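PDB 5VM8: ribosomal RNA small subunit methyltransferase E from Neisseria gonorrhoeae, which probably catalyses the transfer of a methyl group from S-adenosylmethionine to N3 of a uridine in 16S ribosomal RNA. Local coordinates for residues Thr173-Ser178 against Gly193-Met198; Ala182-Asp187 against Ala220-Lys225. All blocks are in the same frame, centred on the assembly; numbering follows the deposited sequence.

How the interactions relate
Both contacts pair parallel strands of one sheet in the methyltransferase domain, and their segments alternate along the chain. Interaction 1 lies deep in the sheet, where 173-177 and 195-198 run nearly parallel, apolar residues dominate and five backbone bonds form the ladder. Interaction 2 lies at the sheet's edge: 182-184 is short and strongly twisted against 220-222, three bonds join them, and Thr222 and Lys184 bring polar character to a partly exposed surface. The two meet because 173-177 and 219-222 are neighbours: Ile176 O probably accepts a hydrogen bond from Val221 N at 2.9 Å, and Leu175 packs on Leu185, carrying the apolar layer outward.

Interaction 1: Thr173-Ser178 against Gly193-Met198; sequences TKLIMS and GAIVFM
The ring of Phe197 is met at its edge by Met177, whose CG comes within 3.2 Å of CE1, a tight approach for two carbons. SD follows close to the ring plane, 5.0 Å from the centroid, which makes this an edge-on Met-aromatic contact. CG and SD thus lie beside the CE1-CZ edge, while the terminal CE bends away from the ring. Phe197 has CG anti to the backbone N (chi1 169°), which swings the ring toward the Met177 end of the neighbouring strand. Pro234, Ala237, Ile238 and Met241 of helix 232-244 also pack against this ring, so a large flat apolar group suits the interface between sheet and helix.

Thr173 and Leu175 share this side of the sheet with Ile195 and Phe197. Leu175 CD1 reaches across to Ile195 CG2 at 4.1 Å, the two side chains lying at a slant to one another. On the reverse side, Ile176 CG1 packs 4.2 Å from Met198 CB, while Val196 presses on Ile88 of the next strand. Branched residues here fill the layer and suit the extended backbone.

Five backbone bonds join the strands, the first three short and fairly straight. Thr173 N gives its hydrogen to Ala194 O, Val196 N to Thr173 O at 2.8 Å, and Leu175 N to Val196 O at 2.9 Å. Met198 N reaches Leu175 O along a more bent path (140° at the hydrogen), with the donor tilted off the carbonyl plane. Met177 N closes the series on Met198 O at 3.2 Å. Such a ladder, its donors alternating between two strands that run in the same direction, 18° apart, is characteristic of the central parallel sheet of an alpha/beta domain, here the SPOUT methyltransferase fold with its trefoil knot.

Interaction 2: Ala182-Asp187 against Ala220-Lys225; sequences ACKLGD and AVTLGK
Ala220 meets Ala182 at the start of the contact, where two small methyl groups fit side by side with CB to CB at 4.1 Å. Ala220 O accepts a hydrogen bond from Cys183 N at 3.1 Å, from a donor tilted out of the carbonyl plane. Val221 comes next, on the same side of the sheet as Cys183. Its CG1 lies 4.0 Å from Leu185 CD1, one branched apolar end set against another, as befits a buried position.

Thr222 pairs with Lys184 on the reverse side and does double duty. Its N donates to Cys183 O at 3.0 Å, and its O receives Leu185 N at 3.2 Å through a bond bent to 146°. The side chain is turned so that CG2 lies anti to its own carbonyl carbon, where it rests 3.8 Å from Ala182 CB.

After the strand ends, Leu223 CD2 touches Leu185 CD2 at 3.6 Å, the two side chains running alongside each other. Gly224 then takes a positive phi of 84°, at which a CB would jam against the preceding carbonyl oxygen; the bent chain of Lys184 brings NZ near its backbone.

Around this edge pairing, Leu185 and Leu223 both pack against helix 232-244, on Ala240 and Met241 and on Ala236 and Ala237 respectively, while strand 173-177 flanks 219-222 through Leu175 and Ile176.

Interaction 1: Thr173-Ser178 against Gly193-Met198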
ATOM      1  N   THR A 173     -15.762  -5.082  -7.893  1.00 54.69           N
ATOM      2  CA  THR A 173     -15.632  -4.202  -9.044  1.00 48.22           C
ATOM      3  C   THR A 173     -14.226  -4.362  -9.593  1.00 43.45           C
ATOM      4  O   THR A 173     -13.244  -4.127  -8.880  1.00 42.50           O
ATOM      5  CB  THR A 173     -15.932  -2.748  -8.642  1.00 50.97           C
ATOM      6  OG1 THR A 173     -17.345  -2.611  -8.400  1.00 56.32           O
ATOM      7  CG2 THR A 173     -15.515  -1.762  -9.746  1.00 43.72           C
ATOM      8  N   LYS A 174     -14.129  -4.809 -10.831  1.00 43.47           N
ATOM      9  CA  LYS A 174     -12.879  -5.289 -11.413  1.00 45.96           C
ATOM     10  C   LYS A 174     -12.521  -4.376 -12.576  1.00 46.83           C
ATOM     11  O   LYS A 174     -13.224  -4.340 -13.594  1.00 50.66           O
ATOM     12  CB  LYS A 174     -13.013  -6.751 -11.833  1.00 45.17           C
ATOM     13  CG  LYS A 174     -13.534  -7.627 -10.690  1.00 48.86           C
ATOM     14  CD  LYS A 174     -13.518  -9.133 -11.044  1.00 54.74           C
ATOM     15  CE  LYS A 174     -14.791  -9.588 -11.755  1.00 56.15           C
ATOM     16  NZ  LYS A 174     -15.953  -9.675 -10.834  1.00 57.70           N
ATOM     17  N   LEU A 175     -11.440  -3.633 -12.398  1.00 45.04           N
ATOM     18  CA  LEU A 175     -11.044  -2.537 -13.258  1.00 37.97           C
ATOM     19  C   LEU A 175      -9.634  -2.789 -13.769  1.00 46.49           C
ATOM     20  O   LEU A 175      -8.757  -3.201 -13.005  1.00 49.74           O
ATOM     21  CB  LEU A 175     -11.103  -1.216 -12.472  1.00 36.93           C
ATOM     22  CG  LEU A 175     -12.491  -0.916 -11.900  1.00 45.89           C
ATOM     23  CD1 LEU A 175     -12.507   0.437 -11.213  1.00 49.62           C
ATOM     24  CD2 LEU A 175     -13.610  -0.986 -12.969  1.00 38.99           C
ATOM     25  N   ILE A 176      -9.419  -2.539 -15.060  1.00 36.78           N
ATOM     26  CA  ILE A 176      -8.094  -2.554 -15.651  1.00 36.31           C
ATOM     27  C   ILE A 176      -7.889  -1.240 -16.392  1.00 45.55           C
ATOM     28  O   ILE A 176      -8.777  -0.798 -17.137  1.00 47.74           O
ATOM     29  CB  ILE A 176      -7.884  -3.781 -16.572  1.00 37.13           C
ATOM     30  CG1 ILE A 176      -6.477  -3.766 -17.150  1.00 36.78           C
ATOM     31  CG2 ILE A 176      -8.934  -3.848 -17.677  1.00 38.58           C
ATOM     32  CD1 ILE A 176      -6.121  -4.992 -18.009  1.00 37.80           C
ATOM     33  N   MET A 177      -6.755  -0.583 -16.134  1.00 47.02           N
ATOM     34  CA  MET A 177      -6.394   0.629 -16.869  1.00 47.45           C
ATOM     35  C   MET A 177      -5.929   0.260 -18.258  1.00 44.23           C
ATOM     36  O   MET A 177      -4.878  -0.358 -18.436  1.00 45.14           O
ATOM     37  CB  MET A 177      -5.310   1.433 -16.164  1.00 52.34           C
ATOM     38  CG  MET A 177      -5.764   2.053 -14.881  1.00 60.92           C
ATOM     39  SD  MET A 177      -5.072   3.706 -14.646  1.00 63.82           S
ATOM     40  CE  MET A 177      -5.444   4.469 -16.224  1.00 69.36           C
ATOM     41  N   SER A 178      -6.712   0.650 -19.238  1.00 32.67           N
ATOM     42  CA  SER A 178      -6.412   0.299 -20.602  1.00 36.53           C
ATOM     43  C   SER A 178      -7.267   1.183 -21.460  1.00 44.91           C
ATOM     44  O   SER A 178      -8.350   1.583 -21.038  1.00 44.77           O
ATOM     45  CB  SER A 178      -6.735  -1.182 -20.883  1.00 40.42           C
ATOM     46  OG  SER A 178      -6.656  -1.450 -22.263  1.00 46.12           O
ATOM     47  N   GLY A 193     -19.211  -2.773  -3.425  1.00 78.28           N
ATOM     48  CA  GLY A 193     -18.298  -3.250  -2.408  1.00 78.34           C
ATOM     49  C   GLY A 193     -16.840  -2.950  -2.685  1.00 73.57           C
ATOM     50  O   GLY A 193     -16.448  -1.786  -2.812  1.00 74.65           O
ATOM     51  N   ALA A 194     -16.026  -3.992  -2.796  1.00 67.88           N
ATOM     52  CA  ALA A 194     -14.600  -3.783  -2.940  1.00 60.61           C
ATOM     53  C   ALA A 194     -14.240  -3.535  -4.404  1.00 56.15           C
ATOM     54  O   ALA A 194     -14.958  -3.935  -5.332  1.00 57.95           O
ATOM     55  CB  ALA A 194     -13.832  -4.976  -2.381  1.00 45.64           C
ATOM     56  N   ILE A 195     -13.094  -2.886  -4.595  1.00 51.33           N
ATOM     57  CA  ILE A 195     -12.538  -2.563  -5.902  1.00 50.48           C
ATOM     58  C   ILE A 195     -11.206  -3.285  -6.059  1.00 49.86           C
ATOM     59  O   ILE A 195     -10.379  -3.300  -5.141  1.00 44.85           O
ATOM     60  CB  ILE A 195     -12.339  -1.045  -6.079  1.00 50.63           C
ATOM     61  CG1 ILE A 195     -13.676  -0.314  -6.007  1.00 56.97           C
ATOM     62  CG2 ILE A 195     -11.605  -0.731  -7.393  1.00 42.43           C
ATOM     63  CD1 ILE A 195     -13.523   1.179  -5.802  1.00 59.89           C
ATOM     64  N   VAL A 196     -11.003  -3.867  -7.239  1.00 46.69           N
ATOM     65  CA  VAL A 196      -9.754  -4.501  -7.621  1.00 39.62           C
ATOM     66  C   VAL A 196      -9.310  -3.786  -8.879  1.00 40.80           C
ATOM     67  O   VAL A 196     -10.057  -3.708  -9.863  1.00 40.46           O
ATOM     68  CB  VAL A 196      -9.908  -6.014  -7.844  1.00 49.50           C
ATOM     69  CG1 VAL A 196      -8.633  -6.590  -8.411  1.00 46.54           C
ATOM     70  CG2 VAL A 196     -10.229  -6.680  -6.527  1.00 52.11           C
ATOM     71  N   PHE A 197      -8.097  -3.268  -8.843  1.00 35.17           N
ATOM     72  CA  PHE A 197      -7.627  -2.347  -9.847  1.00 40.09           C
ATOM     73  C   PHE A 197      -6.298  -2.857 -10.377  1.00 41.81           C
ATOM     74  O   PHE A 197      -5.371  -3.064  -9.592  1.00 44.84           O
ATOM     75  CB  PHE A 197      -7.523  -0.988  -9.129  1.00 38.48           C
ATOM     76  CG  PHE A 197      -6.817   0.070  -9.870  1.00 31.51           C
ATOM     77  CD1 PHE A 197      -7.178   0.388 -11.159  1.00 36.13           C
ATOM     78  CD2 PHE A 197      -5.859   0.829  -9.230  1.00 30.51           C
ATOM     79  CE1 PHE A 197      -6.559   1.414 -11.835  1.00 32.95           C
ATOM     80  CE2 PHE A 197      -5.226   1.850  -9.896  1.00 31.87           C
ATOM     81  CZ  PHE A 197      -5.596   2.149 -11.212  1.00 34.75           C
ATOM     82  N   MET A 198      -6.189  -3.012 -11.702  1.00 40.23           N
ATOM     83  CA  MET A 198      -5.044  -3.676 -12.325  1.00 37.26           C
ATOM     84  C   MET A 198      -4.247  -2.700 -13.176  1.00 40.03           C
ATOM     85  O   MET A 198      -4.809  -2.007 -14.033  1.00 42.27           O
ATOM     86  CB  MET A 198      -5.444  -4.832 -13.206  1.00 49.93           C
ATOM     87  CG  MET A 198      -5.995  -6.008 -12.496  1.00 62.80           C
ATOM     88  SD  MET A 198      -5.519  -7.393 -13.531  1.00 67.18           S
ATOM     89  CE  MET A 198      -3.771  -6.972 -13.537  1.00 59.43           C
TER

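Interaction 2: Ala182-Asp187 against Ala220-Lys225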
ATOM      1  N   ALA A 182     -12.974   0.441 -23.460  1.00 56.33           N
ATOM      2  CA  ALA A 182     -12.985   1.225 -22.235  1.00 56.85           C
ATOM      3  C   ALA A 182     -14.179   2.165 -22.106  1.00 59.87           C
ATOM      4  O   ALA A 182     -14.826   2.545 -23.082  1.00 67.59           O
ATOM      5  CB  ALA A 182     -11.714   2.065 -22.136  1.00 53.71           C
ATOM      6  N   CYS A 183     -14.409   2.566 -20.858  1.00 51.16           N
ATOM      7  CA  CYS A 183     -15.309   3.634 -20.433  1.00 54.36           C
ATOM      8  C   CYS A 183     -14.561   4.498 -19.415  1.00 49.93           C
ATOM      9  O   CYS A 183     -13.462   4.158 -18.965  1.00 48.97           O
ATOM     10  CB  CYS A 183     -16.611   3.087 -19.822  1.00 45.35           C
ATOM     11  SG  CYS A 183     -16.453   2.324 -18.143  1.00 49.37           S
ATOM     12  N   LYS A 184     -15.129   5.643 -19.068  1.00 48.74           N
ATOM     13  CA  LYS A 184     -14.438   6.400 -18.048  1.00 46.85           C
ATOM     14  C   LYS A 184     -14.692   5.745 -16.700  1.00 52.30           C
ATOM     15  O   LYS A 184     -15.676   5.027 -16.502  1.00 49.75           O
ATOM     16  CB  LYS A 184     -14.908   7.853 -18.017  1.00 49.48           C
ATOM     17  CG  LYS A 184     -14.727   8.588 -19.333  1.00 52.99           C
ATOM     18  CD  LYS A 184     -15.411   9.946 -19.313  1.00 59.96           C
ATOM     19  CE  LYS A 184     -14.475  11.007 -18.802  1.00 59.07           C
ATOM     20  NZ  LYS A 184     -13.149  10.762 -19.397  1.00 60.24           N
ATOM     21  N   LEU A 185     -13.787   6.019 -15.766  1.00 56.58           N
ATOM     22  CA  LEU A 185     -13.917   5.511 -14.406  1.00 52.38           C
ATOM     23  C   LEU A 185     -15.166   6.047 -13.734  1.00 57.06           C
ATOM     24  O   LEU A 185     -15.779   5.350 -12.919  1.00 63.86           O
ATOM     25  CB  LEU A 185     -12.674   5.899 -13.608  1.00 48.87           C
ATOM     26  CG  LEU A 185     -12.463   5.360 -12.207  1.00 44.63           C
ATOM     27  CD1 LEU A 185     -12.332   3.856 -12.212  1.00 43.45           C
ATOM     28  CD2 LEU A 185     -11.218   6.025 -11.650  1.00 37.64           C
ATOM     29  N   GLY A 186     -15.558   7.285 -14.043  1.00 60.17           N
ATOM     30  CA  GLY A 186     -16.784   7.805 -13.466  1.00 61.94           C
ATOM     31  C   GLY A 186     -18.024   7.165 -14.056  1.00 68.89           C
ATOM     32  O   GLY A 186     -19.022   6.967 -13.352  1.00 75.89           O
ATOM     33  N   ASP A 187     -17.965   6.780 -15.329  1.00 70.01           N
ATOM     34  CA  ASP A 187     -19.101   6.203 -16.043  1.00 70.54           C
ATOM     35  C   ASP A 187     -19.308   4.722 -15.751  1.00 68.89           C
ATOM     36  O   ASP A 187     -20.148   4.110 -16.409  1.00 72.98           O
ATOM     37  CB  ASP A 187     -18.939   6.397 -17.552  1.00 71.28           C
ATOM     38  CG  ASP A 187     -18.917   7.851 -17.954  1.00 79.51           C
ATOM     39  OD1 ASP A 187     -19.543   8.678 -17.265  1.00 83.97           O
ATOM     40  OD2 ASP A 187     -18.277   8.171 -18.973  1.00 83.70           O
ATOM     41  N   ALA A 220     -12.388  -2.194 -18.547  1.00 43.40           N
ATOM     42  CA  ALA A 220     -11.307  -1.293 -18.921  1.00 46.50           C
ATOM     43  C   ALA A 220     -11.737   0.165 -18.721  1.00 48.81           C
ATOM     44  O   ALA A 220     -12.833   0.564 -19.139  1.00 50.79           O
ATOM     45  CB  ALA A 220     -10.881  -1.557 -20.363  1.00 39.19           C
ATOM     46  N   VAL A 221     -10.875   0.952 -18.075  1.00 46.24           N
ATOM     47  CA  VAL A 221     -11.177   2.330 -17.670  1.00 47.95           C
ATOM     48  C   VAL A 221     -10.087   3.282 -18.143  1.00 47.82           C
ATOM     49  O   VAL A 221      -8.908   2.916 -18.204  1.00 44.86           O
ATOM     50  CB  VAL A 221     -11.330   2.486 -16.140  1.00 39.47           C
ATOM     51  CG1 VAL A 221     -12.598   1.800 -15.635  1.00 37.89           C
ATOM     52  CG2 VAL A 221     -10.099   1.947 -15.451  1.00 29.33           C
ATOM     53  N   THR A 222     -10.501   4.486 -18.531  1.00 45.19           N
ATOM     54  CA  THR A 222      -9.620   5.611 -18.800  1.00 46.52           C
ATOM     55  C   THR A 222      -9.972   6.754 -17.854  1.00 42.31           C
ATOM     56  O   THR A 222     -11.081   6.816 -17.329  1.00 41.13           O
ATOM     57  CB  THR A 222      -9.751   6.144 -20.216  1.00 46.04           C
ATOM     58  OG1 THR A 222     -11.053   6.705 -20.357  1.00 48.08           O
ATOM     59  CG2 THR A 222      -9.482   5.064 -21.261  1.00 44.18           C
ATOM     60  N   LEU A 223      -8.997   7.623 -17.592  1.00 46.71           N
ATOM     61  CA  LEU A 223      -9.219   8.870 -16.862  1.00 47.31           C
ATOM     62  C   LEU A 223      -8.746  10.041 -17.698  1.00 60.48           C
ATOM     63  O   LEU A 223      -7.538  10.261 -17.817  1.00 77.81           O
ATOM     64  CB  LEU A 223      -8.482   8.922 -15.537  1.00 43.66           C
ATOM     65  CG  LEU A 223      -7.724   7.806 -14.926  1.00 43.58           C
ATOM     66  CD1 LEU A 223      -6.390   8.360 -14.511  1.00 45.03           C
ATOM     67  CD2 LEU A 223      -8.564   7.423 -13.726  1.00 40.92           C
ATOM     68  N   GLY A 224      -9.657  10.826 -18.219  1.00 58.93           N
ATOM     69  CA  GLY A 224      -9.258  12.053 -18.876  1.00 59.64           C
ATOM     70  C   GLY A 224      -8.852  11.858 -20.324  1.00 55.01           C
ATOM     71  O   GLY A 224      -8.672  10.749 -20.815  1.00 51.85           O
ATOM     72  N   LYS A 225      -8.653  12.982 -21.007  1.00 59.35           N
ATOM     73  CA  LYS A 225      -8.513  12.918 -22.449  1.00 58.34           C
ATOM     74  C   LYS A 225      -7.163  12.388 -22.908  1.00 58.44           C
ATOM     75  O   LYS A 225      -7.087  11.867 -24.024  1.00 62.18           O
ATOM     76  CB  LYS A 225      -8.750  14.311 -23.038  1.00 54.40           C
TER